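Local coordinates for Blr3880 protein (Bradyrhizobium japonicum, PDB 2OOD) that probably catalyses the zinc-dependent hydrolytic deamination of guanine, giving xanthine and ammonia in purine breakdown, at residues A[10-15]-A[46-51]; A[36-39]-A[44-47]; A[85-90]-A[104-109]; A[139-144]-A[173-178]. One frame throughout, in Å; residues are numbered along the deposited sequence.

Interaction 1. Residues A[10-15]-A[46-51]; sequences GTFFDF and KAFGPY
Phe12 and Phe48 meet in a T-shaped (edge-to-face) aromatic pair that joins two layers of the small beta domain beside the TIM barrel of this amidohydrolase. Strand 11-15 and strand 45-48 belong to different sheets, and no hydrogen bond passes between residues 10-15 and 46-51; the contact is made by side chains alone. The ring centroids lie 5.0 Å apart and the planes stand at 85°. Phe48 supplies the edge: its CE1 sits over one face of Phe12, toward the rim, 3.5 Å from CG of Phe12. Next to it, CZ of Phe48 lies 3.5 Å from CB of Phe12, which falls in the plane of the Phe48 ring. The extended first torsion of Phe48 (chi1 -176°, CG anti to the backbone N) carries its ring across to strand 11-15.

The aromatic cluster continues outside the two segments, where Phe398 packs against both rings and His33 makes a further edge-to-face contact with Phe48.

The polar neighbour is Asp14, two residues along the strand and on the same side as Phe12. Its OD2 is already engaged, in a salt bridge to Arg31 and a hydrogen bond from Phe398 N. The other oxygen, OD1, stands 4.0 Å from CE2 of Phe48, with the carboxylate plane turned 87° from that of the ring.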
# COMPACT_ATOMS: atom_id res chain seq x y z
N GLY A 10 -10.05 -1.43 -29.58
CA GLY A 10 -10.54 -0.95 -28.30
C GLY A 10 -9.91 0.38 -27.93
O GLY A 10 -9.26 1.02 -28.76
N THR A 11 -10.12 0.80 -26.68
CA THR A 11 -9.55 2.05 -26.17
C THR A 11 -8.07 1.87 -25.80
O THR A 11 -7.72 1.05 -24.94
CB THR A 11 -10.32 2.52 -24.93
OG1 THR A 11 -11.71 2.64 -25.25
CG2 THR A 11 -9.80 3.87 -24.47
N PHE A 12 -7.20 2.65 -26.45
CA PHE A 12 -5.76 2.58 -26.22
C PHE A 12 -5.18 3.84 -25.56
O PHE A 12 -5.62 4.96 -25.83
CB PHE A 12 -5.04 2.36 -27.55
CG PHE A 12 -5.17 0.97 -28.08
CD1 PHE A 12 -4.32 -0.03 -27.65
CD2 PHE A 12 -6.14 0.66 -29.03
CE1 PHE A 12 -4.42 -1.33 -28.16
CE2 PHE A 12 -6.25 -0.64 -29.55
CZ PHE A 12 -5.39 -1.63 -29.11
N PHE A 13 -4.16 3.64 -24.72
CA PHE A 13 -3.49 4.73 -24.02
C PHE A 13 -2.01 4.39 -23.85
O PHE A 13 -1.66 3.44 -23.16
CB PHE A 13 -4.12 4.95 -22.64
CG PHE A 13 -3.64 6.20 -21.93
CD1 PHE A 13 -4.41 7.36 -21.94
CD2 PHE A 13 -2.44 6.21 -21.23
CE1 PHE A 13 -3.98 8.51 -21.28
CE2 PHE A 13 -2.00 7.36 -20.57
CZ PHE A 13 -2.78 8.51 -20.60
N ASP A 14 -1.13 5.16 -24.48
CA ASP A 14 0.30 4.91 -24.34
C ASP A 14 1.08 6.22 -24.43
O ASP A 14 0.49 7.29 -24.57
CB ASP A 14 0.78 3.88 -25.37
CG ASP A 14 0.72 4.38 -26.80
OD1 ASP A 14 -0.25 5.10 -27.16
OD2 ASP A 14 1.63 4.03 -27.58
N PHE A 15 2.40 6.15 -24.35
CA PHE A 15 3.21 7.36 -24.38
C PHE A 15 4.14 7.48 -25.57
O PHE A 15 4.60 6.49 -26.13
CB PHE A 15 4.02 7.44 -23.08
CG PHE A 15 3.17 7.60 -21.86
CD1 PHE A 15 2.78 8.85 -21.42
CD2 PHE A 15 2.72 6.48 -21.16
CE1 PHE A 15 1.97 9.00 -20.30
CE2 PHE A 15 1.90 6.63 -20.03
CZ PHE A 15 1.53 7.89 -19.61
N LYS A 46 2.34 -3.77 -36.55
CA LYS A 46 2.57 -3.41 -37.94
C LYS A 46 1.89 -2.10 -38.28
O LYS A 46 2.31 -1.39 -39.18
CB LYS A 46 2.07 -4.52 -38.87
CG LYS A 46 2.88 -5.80 -38.78
CD LYS A 46 4.36 -5.56 -39.12
CE LYS A 46 5.14 -6.87 -39.02
NZ LYS A 46 6.59 -6.69 -39.35
N ALA A 47 0.83 -1.79 -37.54
CA ALA A 47 0.10 -0.56 -37.76
C ALA A 47 -0.74 -0.24 -36.53
O ALA A 47 -1.41 -1.10 -35.97
CB ALA A 47 -0.79 -0.70 -38.99
N PHE A 48 -0.69 1.02 -36.12
CA PHE A 48 -1.46 1.47 -34.97
C PHE A 48 -2.07 2.82 -35.31
O PHE A 48 -1.45 3.63 -35.99
CB PHE A 48 -0.54 1.58 -33.74
CG PHE A 48 -1.25 1.94 -32.47
CD1 PHE A 48 -2.28 1.14 -31.98
CD2 PHE A 48 -0.90 3.08 -31.76
CE1 PHE A 48 -2.96 1.48 -30.80
CE2 PHE A 48 -1.58 3.43 -30.58
CZ PHE A 48 -2.61 2.63 -30.10
N GLY A 49 -3.29 3.06 -34.83
CA GLY A 49 -3.95 4.32 -35.12
C GLY A 49 -5.44 4.18 -34.92
O GLY A 49 -5.91 3.11 -34.50
N PRO A 50 -6.23 5.22 -35.21
CA PRO A 50 -7.69 5.14 -35.04
C PRO A 50 -8.29 3.99 -35.85
O PRO A 50 -7.75 3.61 -36.89
CB PRO A 50 -8.17 6.52 -35.50
CG PRO A 50 -7.13 6.90 -36.53
CD PRO A 50 -5.84 6.48 -35.86
N TYR A 51 -9.40 3.45 -35.36
CA TYR A 51 -10.07 2.32 -36.00
C TYR A 51 -10.31 2.40 -37.52
O TYR A 51 -9.70 1.66 -38.29
CB TYR A 51 -11.39 2.02 -35.29
CG TYR A 51 -12.13 0.89 -35.93
CD1 TYR A 51 -11.57 -0.38 -36.03
CD2 TYR A 51 -13.38 1.09 -36.49
CE1 TYR A 51 -12.22 -1.41 -36.69
CE2 TYR A 51 -14.06 0.06 -37.15
CZ TYR A 51 -13.47 -1.19 -37.25
OH TYR A 51 -14.13 -2.21 -37.92

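Interaction 2. Residues A[36-39]-A[44-47]; sequences GLMV and VIKA
The carbonyl oxygen of Val39 takes two backbone N-H groups from consecutive residues. Lys46 N lies 2.6 Å from Val39 O and approaches almost in line with the carbonyl bond, at a C=O...N angle of 169°. Ala47 N, at 3.4 Å from Val39 O, adds a weak second bond. In return, Val39 N donates to Ala47 O at 2.8 Å, in the carbonyl plane and close to straight (173° at the hydrogen). Met38 CA also directs a C-H at Ala47 O, from 3.4 Å.

With Lys46 and Ala47 both opposite Val39, this is a classic beta bulge in the hairpin of strands 36-41 and 45-48. Val39 and Ala47 form an antiparallel hydrogen-bonded pair, and their CB atoms, 4.1 Å apart, lie on one face of the sheet, where His58 touches both side chains.

Away from that pair, the side chains of Met38, a selenomethionine, and Ile45 cross at about a right angle. The extended chain of Met38 (chi2 176°) brings its SE to 3.4 Å from Ile45 CD1, and the bend at chi3 then turns CE alongside the same methyl. Further back, Met38 CG touches the other branch of Ile45, CG2, at 3.7 Å. Phe398 also packs on Met38, and Ala404 on Ile45.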
# COMPACT_ATOMS: atom_id res chain seq x y z
N GLY A 36 -9.36 2.56 -31.28
CA GLY A 36 -8.26 2.34 -32.20
C GLY A 36 -8.07 0.89 -32.57
O GLY A 36 -8.70 -0.01 -32.01
N LEU A 37 -7.18 0.66 -33.53
CA LEU A 37 -6.89 -0.69 -34.00
C LEU A 37 -5.40 -0.90 -34.13
O LEU A 37 -4.68 -0.09 -34.71
CB LEU A 37 -7.57 -0.92 -35.35
CG LEU A 37 -7.29 -2.25 -36.07
CD1 LEU A 37 -7.82 -3.41 -35.24
CD2 LEU A 37 -7.95 -2.24 -37.44
N MSE A 38 -4.93 -2.02 -33.59
CA MSE A 38 -3.52 -2.36 -33.65
C MSE A 38 -3.41 -3.65 -34.45
O MSE A 38 -4.04 -4.65 -34.12
CB MSE A 38 -2.98 -2.55 -32.23
CG MSE A 38 -1.50 -2.87 -32.15
SE MSE A 38 -0.90 -2.96 -30.26
CE MSE A 38 -1.07 -4.91 -29.93
N VAL A 39 -2.62 -3.61 -35.52
CA VAL A 39 -2.43 -4.75 -36.39
C VAL A 39 -1.09 -5.41 -36.07
O VAL A 39 -0.03 -4.85 -36.37
CB VAL A 39 -2.45 -4.32 -37.88
CG1 VAL A 39 -2.14 -5.50 -38.77
CG2 VAL A 39 -3.82 -3.74 -38.22
N VAL A 44 4.27 -8.78 -33.77
CA VAL A 44 4.94 -7.50 -33.96
C VAL A 44 3.97 -6.46 -34.48
O VAL A 44 3.26 -6.71 -35.46
CB VAL A 44 6.11 -7.64 -34.94
CG1 VAL A 44 6.66 -6.27 -35.30
CG2 VAL A 44 7.20 -8.49 -34.31
N ILE A 45 3.92 -5.30 -33.83
CA ILE A 45 3.01 -4.23 -34.26
C ILE A 45 3.35 -3.87 -35.70
O ILE A 45 4.52 -3.68 -36.03
CB ILE A 45 3.16 -2.93 -33.42
CG1 ILE A 45 3.43 -3.26 -31.95
CG2 ILE A 45 1.89 -2.11 -33.54
CD1 ILE A 45 2.23 -3.77 -31.22
N LYS A 46 2.34 -3.77 -36.55
CA LYS A 46 2.57 -3.41 -37.94
C LYS A 46 1.89 -2.10 -38.28
O LYS A 46 2.31 -1.39 -39.18
CB LYS A 46 2.07 -4.52 -38.87
CG LYS A 46 2.88 -5.80 -38.78
CD LYS A 46 4.36 -5.56 -39.12
CE LYS A 46 5.14 -6.87 -39.02
NZ LYS A 46 6.59 -6.69 -39.35
N ALA A 47 0.83 -1.79 -37.54
CA ALA A 47 0.10 -0.56 -37.76
C ALA A 47 -0.74 -0.24 -36.53
O ALA A 47 -1.41 -1.10 -35.97
CB ALA A 47 -0.79 -0.70 -38.99

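Interaction 3. Residues A[85-90]-A[104-109]; sequences TRVLGA and YPEEIK
Val87 and Glu106 make the apolar half of this contact, their side chains running antiparallel, side by side. Both methyls of Val87 press on Glu106 CG from one side, CG1 at 3.8 Å and CG2 at 4.0 Å. Arg86 reaches the carboxylate with its aliphatic part. Its CB lies 3.8 Å from OE2 of Glu106, while the guanidinium continues past, its plane 82° from the carboxylate's and its NH1 5.2 Å from that oxygen, too far for a direct salt bridge.

A water supplies the polar link between the segments. It accepts from Arg86 N at 3.1 Å and donates to Glu106 OE2 at 2.8 Å, tying the loop after strand 70-81 to the end of helix 95-107. That barrel strand carries the zinc ligands His79 and His81. The bend of Glu106 at chi2 (70°) turns its carboxylate toward Lys109, whose NZ meets OE1 of Glu106 in a salt bridge at 3.0 Å, on the syn side and 29° out of the carboxylate plane.

Farther out, Tyr115 OH of helix 113-129 is hydrogen-bonded to both Glu106 OE2 and Arg86 NH1. The arginine head belongs largely to the dimer interface: NE bonds to Trp420 O and NH2 to Ser423 OG of the second subunit, with a cation-pi contact to the same Trp420.

Lys109 thus pairs directly with Glu106, while the Arg86 guanidinium is linked to it through Tyr115 OH and contributes at most a longer-range electrostatic effect. The buried carboxylate probably stays ionised, balanced by Lys109 and stabilised by hydrogen bonds to the water and Tyr115 OH.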
# COMPACT_ATOMS: atom_id res chain seq x y z
N THR A 85 9.90 -15.49 -4.54
CA THR A 85 8.49 -15.59 -4.87
C THR A 85 7.61 -16.10 -3.73
O THR A 85 6.46 -15.68 -3.58
CB THR A 85 8.27 -16.55 -6.07
OG1 THR A 85 8.91 -16.01 -7.23
CG2 THR A 85 6.79 -16.75 -6.35
N ARG A 86 8.15 -17.00 -2.91
CA ARG A 86 7.38 -17.59 -1.83
C ARG A 86 7.54 -16.94 -0.47
O ARG A 86 6.80 -17.28 0.46
CB ARG A 86 7.75 -19.07 -1.73
CG ARG A 86 6.81 -19.90 -0.88
CD ARG A 86 7.22 -21.36 -0.93
NE ARG A 86 6.21 -22.21 -0.32
CZ ARG A 86 6.31 -23.53 -0.22
NH1 ARG A 86 7.38 -24.16 -0.68
NH2 ARG A 86 5.32 -24.23 0.35
N VAL A 87 8.48 -16.01 -0.34
CA VAL A 87 8.72 -15.36 0.95
C VAL A 87 8.62 -13.83 0.97
O VAL A 87 9.40 -13.17 1.65
CB VAL A 87 10.12 -15.79 1.48
CG1 VAL A 87 10.12 -17.27 1.80
CG2 VAL A 87 11.19 -15.48 0.44
N LEU A 88 7.63 -13.27 0.27
CA LEU A 88 7.50 -11.82 0.21
C LEU A 88 6.88 -11.03 1.36
O LEU A 88 6.53 -9.87 1.19
CB LEU A 88 6.78 -11.42 -1.09
CG LEU A 88 5.55 -12.15 -1.64
CD1 LEU A 88 4.66 -12.66 -0.55
CD2 LEU A 88 4.80 -11.19 -2.53
N GLY A 89 6.77 -11.61 2.54
CA GLY A 89 6.19 -10.85 3.63
C GLY A 89 6.87 -11.17 4.94
O GLY A 89 6.21 -11.23 5.97
N ALA A 90 8.18 -11.38 4.90
CA ALA A 90 8.95 -11.70 6.09
C ALA A 90 8.82 -10.60 7.14
O ALA A 90 8.98 -9.41 6.84
CB ALA A 90 10.42 -11.91 5.74
N TYR A 104 18.02 -16.11 2.37
CA TYR A 104 18.96 -17.15 2.01
C TYR A 104 18.44 -18.57 2.26
O TYR A 104 18.60 -19.45 1.42
CB TYR A 104 20.30 -16.91 2.71
CG TYR A 104 20.97 -15.61 2.29
CD1 TYR A 104 21.53 -14.75 3.23
CD2 TYR A 104 21.04 -15.24 0.95
CE1 TYR A 104 22.15 -13.56 2.85
CE2 TYR A 104 21.66 -14.05 0.55
CZ TYR A 104 22.22 -13.21 1.50
OH TYR A 104 22.84 -12.03 1.11
N PRO A 105 17.81 -18.81 3.42
CA PRO A 105 17.33 -20.18 3.63
C PRO A 105 16.32 -20.65 2.57
O PRO A 105 16.15 -21.86 2.39
CB PRO A 105 16.75 -20.15 5.05
CG PRO A 105 16.50 -18.70 5.32
CD PRO A 105 17.67 -18.01 4.65
N GLU A 106 15.68 -19.72 1.88
CA GLU A 106 14.70 -20.06 0.84
C GLU A 106 15.33 -20.14 -0.54
O GLU A 106 15.04 -21.04 -1.31
CB GLU A 106 13.57 -19.02 0.82
CG GLU A 106 12.61 -19.09 -0.37
CD GLU A 106 11.70 -20.31 -0.34
OE1 GLU A 106 11.48 -20.87 0.76
OE2 GLU A 106 11.18 -20.69 -1.42
N GLU A 107 16.20 -19.18 -0.85
CA GLU A 107 16.87 -19.15 -2.14
C GLU A 107 17.77 -20.35 -2.37
O GLU A 107 18.04 -20.74 -3.51
CB GLU A 107 17.69 -17.86 -2.28
CG GLU A 107 16.82 -16.63 -2.41
CD GLU A 107 17.59 -15.43 -2.91
OE1 GLU A 107 18.52 -15.60 -3.71
OE2 GLU A 107 17.24 -14.30 -2.50
N ILE A 108 18.23 -20.95 -1.28
CA ILE A 108 19.11 -22.10 -1.38
C ILE A 108 18.37 -23.33 -1.92
O ILE A 108 18.98 -24.25 -2.47
CB ILE A 108 19.76 -22.40 -0.00
CG1 ILE A 108 20.90 -23.39 -0.17
CG2 ILE A 108 18.71 -22.94 0.96
CD1 ILE A 108 21.75 -23.56 1.08
N LYS A 109 17.04 -23.34 -1.79
CA LYS A 109 16.21 -24.46 -2.26
C LYS A 109 16.22 -24.56 -3.79
O LYS A 109 15.97 -25.62 -4.35
CB LYS A 109 14.76 -24.30 -1.82
CG LYS A 109 14.54 -24.18 -0.33
CD LYS A 109 13.05 -24.02 -0.06
CE LYS A 109 12.74 -23.89 1.42
NZ LYS A 109 11.28 -23.74 1.65
O HOH W 1 10.50 -18.90 -3.42

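Interaction 4. Residues A[139-144]-A[173-178]; sequences TSSSPV and AEFIDT
Ser141 sets its hydroxyl over the ring of Phe175 and bonds to the backbone of the same residue. OG stands 3.5 Å above the ring plane, over the centre of one face, and donates to Phe175 O at 2.6 Å. The bond runs in the carbonyl plane with a C=O...O angle of 160°. Phe175 folds to suit: with CG anti to the backbone N (chi1 -175°), the ring turns back beside its own carbonyl, and one hydroxyl can meet both. Ser140 brings its CB obliquely to CE1 of the ring, at 4.0 Å.

These segments follow strands 132-138 and 160-166, neighbouring parallel strands of the TIM barrel, so the contact joins two adjacent loops at the C-terminal end of the barrel, where the active site lies. Bound guanine is about 9 Å from the side chain of Phe175.

Beside the bond from Ser141 to Phe175, a water donates to Ser141 O at 3.2 Å and to Asp177 OD2 at 3.0 Å, a second polar bridge between the loops. Ser142 N-caps helix 143-156, its OG accepting from Val144 N at 3.2 Å.

The hydroxyl of Ser141 spends its one donor on Phe175 O, so it is probably the oxygen, rather than the hydrogen, that faces the aromatic ring.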
# COMPACT_ATOMS: atom_id res chain seq x y z
N THR A 139 18.35 -13.96 -9.47
CA THR A 139 18.14 -15.38 -9.24
C THR A 139 19.01 -15.76 -8.04
O THR A 139 19.38 -14.89 -7.25
CB THR A 139 18.55 -16.18 -10.49
OG1 THR A 139 19.91 -15.91 -10.81
CG2 THR A 139 17.69 -15.76 -11.68
N SER A 140 19.31 -17.04 -7.87
CA SER A 140 20.16 -17.43 -6.76
C SER A 140 21.58 -17.59 -7.32
O SER A 140 21.84 -17.28 -8.48
CB SER A 140 19.68 -18.73 -6.13
OG SER A 140 19.72 -19.80 -7.05
N SER A 141 22.48 -18.08 -6.49
CA SER A 141 23.87 -18.28 -6.90
C SER A 141 24.07 -19.56 -7.71
O SER A 141 25.15 -19.78 -8.24
CB SER A 141 24.76 -18.30 -5.67
OG SER A 141 24.20 -19.14 -4.68
N SER A 142 23.03 -20.39 -7.78
CA SER A 142 23.08 -21.64 -8.53
C SER A 142 22.56 -21.47 -9.95
O SER A 142 21.48 -20.93 -10.15
CB SER A 142 22.24 -22.71 -7.82
OG SER A 142 21.88 -23.74 -8.72
N PRO A 143 23.32 -21.93 -10.95
CA PRO A 143 22.87 -21.79 -12.35
C PRO A 143 21.50 -22.40 -12.64
O PRO A 143 20.81 -21.99 -13.57
CB PRO A 143 24.00 -22.46 -13.14
CG PRO A 143 25.20 -22.21 -12.29
CD PRO A 143 24.68 -22.48 -10.89
N VAL A 144 21.10 -23.39 -11.83
CA VAL A 144 19.81 -24.07 -12.00
C VAL A 144 18.64 -23.09 -12.13
O VAL A 144 17.96 -23.06 -13.15
CB VAL A 144 19.54 -25.01 -10.80
CG1 VAL A 144 18.19 -25.69 -10.96
CG2 VAL A 144 20.63 -26.04 -10.70
N ALA A 173 27.87 -20.21 3.89
CA ALA A 173 28.90 -20.86 3.09
C ALA A 173 28.31 -21.76 2.01
O ALA A 173 28.84 -21.84 0.89
CB ALA A 173 29.84 -21.67 3.99
N GLU A 174 27.21 -22.44 2.33
CA GLU A 174 26.57 -23.33 1.36
C GLU A 174 25.85 -22.56 0.26
O GLU A 174 25.48 -23.14 -0.77
CB GLU A 174 25.58 -24.28 2.05
CG GLU A 174 24.46 -23.60 2.81
CD GLU A 174 24.84 -23.27 4.26
OE1 GLU A 174 26.05 -22.98 4.52
OE2 GLU A 174 23.92 -23.29 5.12
N PHE A 175 25.66 -21.26 0.47
CA PHE A 175 24.98 -20.43 -0.51
C PHE A 175 25.93 -19.62 -1.40
O PHE A 175 25.63 -19.38 -2.56
CB PHE A 175 24.01 -19.46 0.16
CG PHE A 175 23.19 -18.66 -0.81
CD1 PHE A 175 22.19 -19.27 -1.57
CD2 PHE A 175 23.43 -17.30 -1.00
CE1 PHE A 175 21.44 -18.53 -2.51
CE2 PHE A 175 22.69 -16.55 -1.94
CZ PHE A 175 21.70 -17.17 -2.69
N ILE A 176 27.05 -19.17 -0.85
CA ILE A 176 27.98 -18.38 -1.67
C ILE A 176 28.75 -19.29 -2.61
O ILE A 176 28.80 -20.51 -2.42
CB ILE A 176 28.97 -17.56 -0.78
CG1 ILE A 176 29.84 -18.49 0.08
CG2 ILE A 176 28.21 -16.60 0.11
CD1 ILE A 176 31.24 -18.66 -0.47
N ASP A 177 29.34 -18.72 -3.65
CA ASP A 177 30.11 -19.52 -4.58
C ASP A 177 31.27 -18.73 -5.15
O ASP A 177 31.18 -17.54 -5.44
CB ASP A 177 29.22 -20.06 -5.71
CG ASP A 177 29.92 -21.16 -6.55
OD1 ASP A 177 30.97 -21.69 -6.10
OD2 ASP A 177 29.40 -21.51 -7.64
N THR A 178 32.39 -19.43 -5.30
CA THR A 178 33.64 -18.91 -5.82
C THR A 178 33.56 -17.99 -7.03
O THR A 178 32.76 -18.20 -7.94
CB THR A 178 34.54 -20.09 -6.19
OG1 THR A 178 35.25 -20.52 -5.02
CG2 THR A 178 35.50 -19.73 -7.29
O HOH W 2 26.62 -22.19 -6.79

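Overall arrangement
Along the chain the four contacts come in two groups. Interactions 1 and 2 lie in the small beta domain, with centres 7 Å apart; they share Lys46 and Ala47 on strand 45-48, and Phe48 packs on Met38 between them. Interactions 3 and 4 follow in the barrel, on the opposite side of the chain's centre, with centres 14 Å apart. They touch where Tyr104 and Glu107 pack on Phe175, and Ile108 on Glu174. About 40 to 45 Å separates the centres of the two groups. The first pair joins strands within the beta domain, while the second ties together helix 95-107 and the loops around the zinc and guanine site, and extends to the dimer interface through Arg86.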